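Local structure of pyruvate kinase (Pyrobaculum aerophilum, 3QTG) at residues A[12-24]-A[335-347]. The protein catalyses the last step of glycolysis, transferring the phosphoryl group of phosphoenolpyruvate to ADP to yield pyruvate and ATP. Sequence-based numbering, arbitrary orientation.
Sequences RARNLTKRVATLG and VSWLSRILMNVEY
The phenol of Tyr347 meets Thr17 edge-on: Thr17 OG1 lies in the plane of the ring, 2.6 Å from Tyr347 OH, a short hydroxyl-hydroxyl hydrogen bond. A water in the same plane also bonds to Tyr347 OH and accepts from the backbone N of Leu16 (2.7 Å) and, weakly, from Asn15 ND2, tying the loop before the strand to the phenol. One face of the ring carries CG1 of Val345, offset toward the rim, while CD1 of Leu16 reaches CE2 obliquely and Trp416 packs edge-to-face with the ring.

The second flat group, the Arg19 guanidinium, receives Ser339 at its edge. NH1 donates a fairly straight bond to Ser339 OG (2.9 Å), and the oxygen lies in the guanidinium plane. Ser339 presents this oxygen by holding OG anti to the backbone N (chi1 -163°). On the same arginine NE forms a salt bridge with Asp43, so Ser339 and Asp43 together help to fix the rotation of the group. The aliphatic part is used as well, CG resting 3.5 Å from Leu342 CD1 and CB against Leu338 CD2. A leucine in place of Arg19 would probably leave the Asp43 carboxylate without its buried counter-charge and Ser339 OG without this donor.

Leu342 supplies much of the apolar contact, its CD1 and CD2 against Thr17 and its CB 3.6 Å from Asn15 ND2, while Ala21 CB meets Val335 CG1 at 3.9 Å.

Strand 18-22 is the first of the eight parallel strands of the TIM barrel, and helix 331-343 follows the eighth; its part 335-343 runs nearly antiparallel to strand 18-22 (166°), with the two axes 9.4 Å apart at closest approach. Strand 318-321 and helix 302-313 also pack on Leu342, and a second subunit meets the helix at Trp337 and Arg340.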
loop_
_atom_site.group_PDB
_atom_site.type_symbol
_atom_site.label_atom_id
_atom_site.label_comp_id
_atom_site.label_asym_id
_atom_site.label_seq_id
_atom_site.Cartn_x
_atom_site.Cartn_y
_atom_site.Cartn_z
ATOM N N ARG A 12 1.289 -30.224 -0.968
ATOM C CA ARG A 12 2.163 -31.430 -0.864
ATOM C C ARG A 12 1.937 -32.479 -1.963
ATOM O O ARG A 12 2.904 -32.958 -2.549
ATOM C CB ARG A 12 2.025 -32.089 0.514
ATOM C CG ARG A 12 3.015 -31.590 1.542
ATOM C CD ARG A 12 3.310 -32.661 2.595
ATOM N NE ARG A 12 3.950 -32.084 3.779
ATOM C CZ ARG A 12 3.297 -31.447 4.753
ATOM N NH1 ARG A 12 1.975 -31.309 4.694
ATOM N NH2 ARG A 12 3.963 -30.951 5.792
ATOM N N ALA A 13 0.675 -32.834 -2.227
ATOM C CA ALA A 13 0.344 -33.993 -3.087
ATOM C C ALA A 13 0.640 -33.828 -4.586
ATOM O O ALA A 13 1.085 -34.788 -5.241
ATOM C CB ALA A 13 -1.110 -34.433 -2.873
ATOM N N ARG A 14 0.380 -32.632 -5.125
ATOM C CA ARG A 14 0.683 -32.325 -6.529
ATOM C C ARG A 14 1.588 -31.101 -6.648
ATOM O O ARG A 14 1.343 -30.070 -6.027
ATOM C CB ARG A 14 -0.597 -32.135 -7.355
ATOM C CG ARG A 14 -0.362 -32.042 -8.873
ATOM C CD ARG A 14 0.421 -33.248 -9.414
ATOM N NE ARG A 14 -0.403 -34.461 -9.487
ATOM C CZ ARG A 14 -0.789 -35.047 -10.622
ATOM N NH1 ARG A 14 -0.421 -34.546 -11.802
ATOM N NH2 ARG A 14 -1.549 -36.140 -10.574
ATOM N N ASN A 15 2.636 -31.235 -7.454
ATOM C CA ASN A 15 3.648 -30.195 -7.547
ATOM C C ASN A 15 3.250 -29.007 -8.423
ATOM O O ASN A 15 2.566 -29.143 -9.445
ATOM C CB ASN A 15 5.037 -30.771 -7.916
ATOM C CG ASN A 15 5.761 -31.389 -6.710
ATOM O OD1 ASN A 15 6.458 -32.404 -6.833
ATOM N ND2 ASN A 15 5.592 -30.780 -5.538
ATOM N N LEU A 16 3.670 -27.831 -7.974
ATOM C CA LEU A 16 3.488 -26.608 -8.728
ATOM C C LEU A 16 4.730 -26.411 -9.558
ATOM O O LEU A 16 4.632 -26.104 -10.738
ATOM C CB LEU A 16 3.221 -25.443 -7.786
ATOM C CG LEU A 16 2.033 -25.596 -6.813
ATOM C CD1 LEU A 16 1.831 -24.299 -6.046
ATOM C CD2 LEU A 16 0.752 -25.969 -7.552
ATOM N N THR A 17 5.894 -26.637 -8.941
ATOM C CA THR A 17 7.170 -26.696 -9.659
ATOM C C THR A 17 7.227 -27.988 -10.469
ATOM O O THR A 17 6.998 -29.070 -9.946
ATOM C CB THR A 17 8.364 -26.661 -8.708
ATOM O OG1 THR A 17 8.185 -25.598 -7.768
ATOM C CG2 THR A 17 9.655 -26.438 -9.490
ATOM N N LYS A 18 7.525 -27.851 -11.754
ATOM C CA LYS A 18 7.590 -28.993 -12.650
ATOM C C LYS A 18 8.987 -29.626 -12.701
ATOM O O LYS A 18 10.000 -28.965 -12.489
ATOM C CB LYS A 18 7.071 -28.609 -14.048
ATOM C CG LYS A 18 5.635 -28.049 -14.038
ATOM C CD LYS A 18 4.678 -29.005 -13.326
ATOM C CE LYS A 18 3.258 -28.524 -13.377
ATOM N NZ LYS A 18 2.873 -28.332 -14.794
ATOM N N ARG A 19 9.011 -30.925 -12.981
ATOM C CA ARG A 19 10.202 -31.756 -12.824
ATOM C C ARG A 19 10.585 -32.290 -14.197
ATOM O O ARG A 19 9.802 -32.995 -14.843
ATOM C CB ARG A 19 9.899 -32.920 -11.863
ATOM C CG ARG A 19 9.342 -32.509 -10.476
ATOM C CD ARG A 19 8.411 -33.582 -9.856
ATOM N NE ARG A 19 7.269 -33.860 -10.731
ATOM C CZ ARG A 19 6.308 -34.751 -10.503
ATOM N NH1 ARG A 19 6.308 -35.507 -9.410
ATOM N NH2 ARG A 19 5.329 -34.883 -11.384
ATOM N N VAL A 20 11.777 -31.909 -14.652
ATOM C CA VAL A 20 12.308 -32.354 -15.934
ATOM C C VAL A 20 13.567 -33.217 -15.721
ATOM O O VAL A 20 14.452 -32.844 -14.952
ATOM C CB VAL A 20 12.612 -31.146 -16.879
ATOM C CG1 VAL A 20 13.500 -31.558 -18.069
ATOM C CG2 VAL A 20 11.318 -30.523 -17.358
ATOM N N ALA A 21 13.618 -34.374 -16.378
ATOM C CA ALA A 21 14.811 -35.245 -16.342
ATOM C C ALA A 21 15.390 -35.436 -17.729
ATOM O O ALA A 21 14.650 -35.481 -18.704
ATOM C CB ALA A 21 14.495 -36.590 -15.734
ATOM N N THR A 22 16.719 -35.523 -17.803
ATOM C CA THR A 22 17.406 -35.839 -19.043
ATOM C C THR A 22 17.556 -37.350 -19.230
ATOM O O THR A 22 17.937 -38.072 -18.312
ATOM C CB THR A 22 18.790 -35.179 -19.111
ATOM O OG1 THR A 22 18.633 -33.752 -19.061
ATOM C CG2 THR A 22 19.531 -35.582 -20.401
ATOM N N LEU A 23 17.259 -37.811 -20.440
ATOM C CA LEU A 23 17.372 -39.221 -20.771
ATOM C C LEU A 23 18.751 -39.514 -21.332
ATOM O O LEU A 23 19.267 -38.761 -22.161
ATOM C CB LEU A 23 16.307 -39.614 -21.790
ATOM C CG LEU A 23 14.837 -39.454 -21.404
ATOM C CD1 LEU A 23 13.989 -39.914 -22.583
ATOM C CD2 LEU A 23 14.464 -40.229 -20.121
ATOM N N GLY A 24 19.341 -40.615 -20.882
ATOM C CA GLY A 24 20.669 -41.013 -21.345
ATOM C C GLY A 24 20.848 -42.510 -21.219
ATOM O O GLY A 24 19.852 -43.231 -21.091
ATOM N N VAL A 335 15.334 -38.455 -9.378
ATOM C CA VAL A 335 13.990 -37.897 -9.605
ATOM C C VAL A 335 13.070 -38.038 -8.398
ATOM O O VAL A 335 12.171 -37.205 -8.176
ATOM C CB VAL A 335 13.293 -38.435 -10.891
ATOM C CG1 VAL A 335 14.098 -38.057 -12.138
ATOM C CG2 VAL A 335 13.025 -39.941 -10.825
ATOM N N SER A 336 13.303 -39.090 -7.616
ATOM C CA SER A 336 12.515 -39.350 -6.428
ATOM C C SER A 336 12.812 -38.283 -5.376
ATOM O O SER A 336 11.891 -37.706 -4.814
ATOM C CB SER A 336 12.795 -40.761 -5.909
ATOM O OG SER A 336 11.990 -41.057 -4.784
ATOM N N TRP A 337 14.092 -37.991 -5.150
ATOM C CA TRP A 337 14.500 -36.914 -4.243
ATOM C C TRP A 337 14.105 -35.505 -4.706
ATOM O O TRP A 337 13.725 -34.674 -3.881
ATOM C CB TRP A 337 15.993 -36.987 -3.957
ATOM C CG TRP A 337 16.285 -37.819 -2.762
ATOM C CD1 TRP A 337 16.727 -39.119 -2.745
ATOM C CD2 TRP A 337 16.136 -37.430 -1.395
ATOM N NE1 TRP A 337 16.870 -39.549 -1.457
ATOM C CE2 TRP A 337 16.515 -38.539 -0.603
ATOM C CE3 TRP A 337 15.732 -36.246 -0.759
ATOM C CZ2 TRP A 337 16.501 -38.503 0.798
ATOM C CZ3 TRP A 337 15.709 -36.212 0.638
ATOM C CH2 TRP A 337 16.093 -37.336 1.400
ATOM N N LEU A 338 14.182 -35.247 -6.016
ATOM C CA LEU A 338 13.678 -33.985 -6.587
ATOM C C LEU A 338 12.214 -33.705 -6.198
ATOM O O LEU A 338 11.880 -32.642 -5.654
ATOM C CB LEU A 338 13.816 -33.973 -8.114
ATOM C CG LEU A 338 13.421 -32.624 -8.725
ATOM C CD1 LEU A 338 14.193 -31.438 -8.058
ATOM C CD2 LEU A 338 13.599 -32.615 -10.245
ATOM N N SER A 339 11.367 -34.689 -6.474
ATOM C CA SER A 339 9.927 -34.615 -6.262
ATOM C C SER A 339 9.561 -34.502 -4.783
ATOM O O SER A 339 8.659 -33.744 -4.409
ATOM C CB SER A 339 9.285 -35.864 -6.878
ATOM O OG SER A 339 7.906 -35.695 -7.051
ATOM N N ARG A 340 10.270 -35.266 -3.956
ATOM C CA ARG A 340 10.108 -35.245 -2.509
ATOM C C ARG A 340 10.431 -33.857 -1.920
ATOM O O ARG A 340 9.653 -33.329 -1.131
ATOM C CB ARG A 340 11.017 -36.308 -1.895
ATOM C CG ARG A 340 10.803 -36.557 -0.421
ATOM C CD ARG A 340 11.867 -37.521 0.120
ATOM N NE ARG A 340 12.244 -38.559 -0.852
ATOM C CZ ARG A 340 12.784 -39.735 -0.526
ATOM N NH1 ARG A 340 13.006 -40.028 0.757
ATOM N NH2 ARG A 340 13.095 -40.621 -1.477
ATOM N N ILE A 341 11.570 -33.277 -2.305
ATOM C CA ILE A 341 11.954 -31.916 -1.862
ATOM C C ILE A 341 10.910 -30.876 -2.242
ATOM O O ILE A 341 10.600 -29.991 -1.451
ATOM C CB ILE A 341 13.339 -31.463 -2.416
ATOM C CG1 ILE A 341 14.466 -32.350 -1.855
ATOM C CG2 ILE A 341 13.594 -29.943 -2.096
ATOM C CD1 ILE A 341 15.770 -32.311 -2.653
ATOM N N LEU A 342 10.380 -30.987 -3.456
ATOM C CA LEU A 342 9.399 -30.036 -3.974
ATOM C C LEU A 342 8.098 -30.055 -3.173
ATOM O O LEU A 342 7.471 -29.007 -2.952
ATOM C CB LEU A 342 9.136 -30.267 -5.474
ATOM C CG LEU A 342 10.333 -29.988 -6.397
ATOM C CD1 LEU A 342 10.005 -30.199 -7.881
ATOM C CD2 LEU A 342 10.901 -28.608 -6.160
ATOM N N MET A 343 7.706 -31.247 -2.724
ATOM C CA MET A 343 6.509 -31.402 -1.907
ATOM C C MET A 343 6.616 -30.651 -0.586
ATOM O O MET A 343 5.613 -30.376 0.057
ATOM C CB MET A 343 6.187 -32.886 -1.684
ATOM C CG MET A 343 5.745 -33.573 -2.971
ATOM S SD MET A 343 5.260 -35.297 -2.775
ATOM C CE MET A 343 4.712 -35.667 -4.457
ATOM N N ASN A 344 7.836 -30.295 -0.204
ATOM C CA ASN A 344 8.066 -29.541 1.027
ATOM C C ASN A 344 8.125 -28.031 0.836
ATOM O O ASN A 344 8.085 -27.294 1.820
ATOM C CB ASN A 344 9.363 -30.003 1.698
ATOM C CG ASN A 344 9.245 -31.384 2.280
ATOM O OD1 ASN A 344 8.742 -31.562 3.398
ATOM N ND2 ASN A 344 9.687 -32.389 1.511
ATOM N N VAL A 345 8.241 -27.578 -0.411
ATOM C CA VAL A 345 8.503 -26.160 -0.698
ATOM C C VAL A 345 7.387 -25.212 -0.213
ATOM O O VAL A 345 6.214 -25.467 -0.417
ATOM C CB VAL A 345 8.859 -25.913 -2.201
ATOM C CG1 VAL A 345 9.008 -24.433 -2.497
ATOM C CG2 VAL A 345 10.163 -26.619 -2.556
ATOM N N GLU A 346 7.765 -24.132 0.461
ATOM C CA GLU A 346 6.839 -23.020 0.606
ATOM C C GLU A 346 7.399 -21.869 -0.206
ATOM O O GLU A 346 8.594 -21.579 -0.161
ATOM C CB GLU A 346 6.550 -22.662 2.074
ATOM C CG GLU A 346 7.637 -21.898 2.803
ATOM C CD GLU A 346 7.237 -21.484 4.233
ATOM O OE1 GLU A 346 6.600 -22.304 4.947
ATOM O OE2 GLU A 346 7.560 -20.332 4.640
ATOM N N TYR A 347 6.530 -21.258 -0.986
ATOM C CA TYR A 347 6.946 -20.347 -2.031
ATOM C C TYR A 347 6.982 -18.941 -1.502
ATOM O O TYR A 347 6.072 -18.510 -0.798
ATOM C CB TYR A 347 6.000 -20.451 -3.228
ATOM C CG TYR A 347 6.111 -21.793 -3.921
ATOM C CD1 TYR A 347 7.145 -22.041 -4.822
ATOM C CD2 TYR A 347 5.209 -22.820 -3.652
ATOM C CE1 TYR A 347 7.279 -23.275 -5.436
ATOM C CE2 TYR A 347 5.336 -24.077 -4.281
ATOM C CZ TYR A 347 6.366 -24.282 -5.174
ATOM O OH TYR A 347 6.525 -25.493 -5.808
HETATM O O HOH W 1 5.491 -28.049 -5.935
#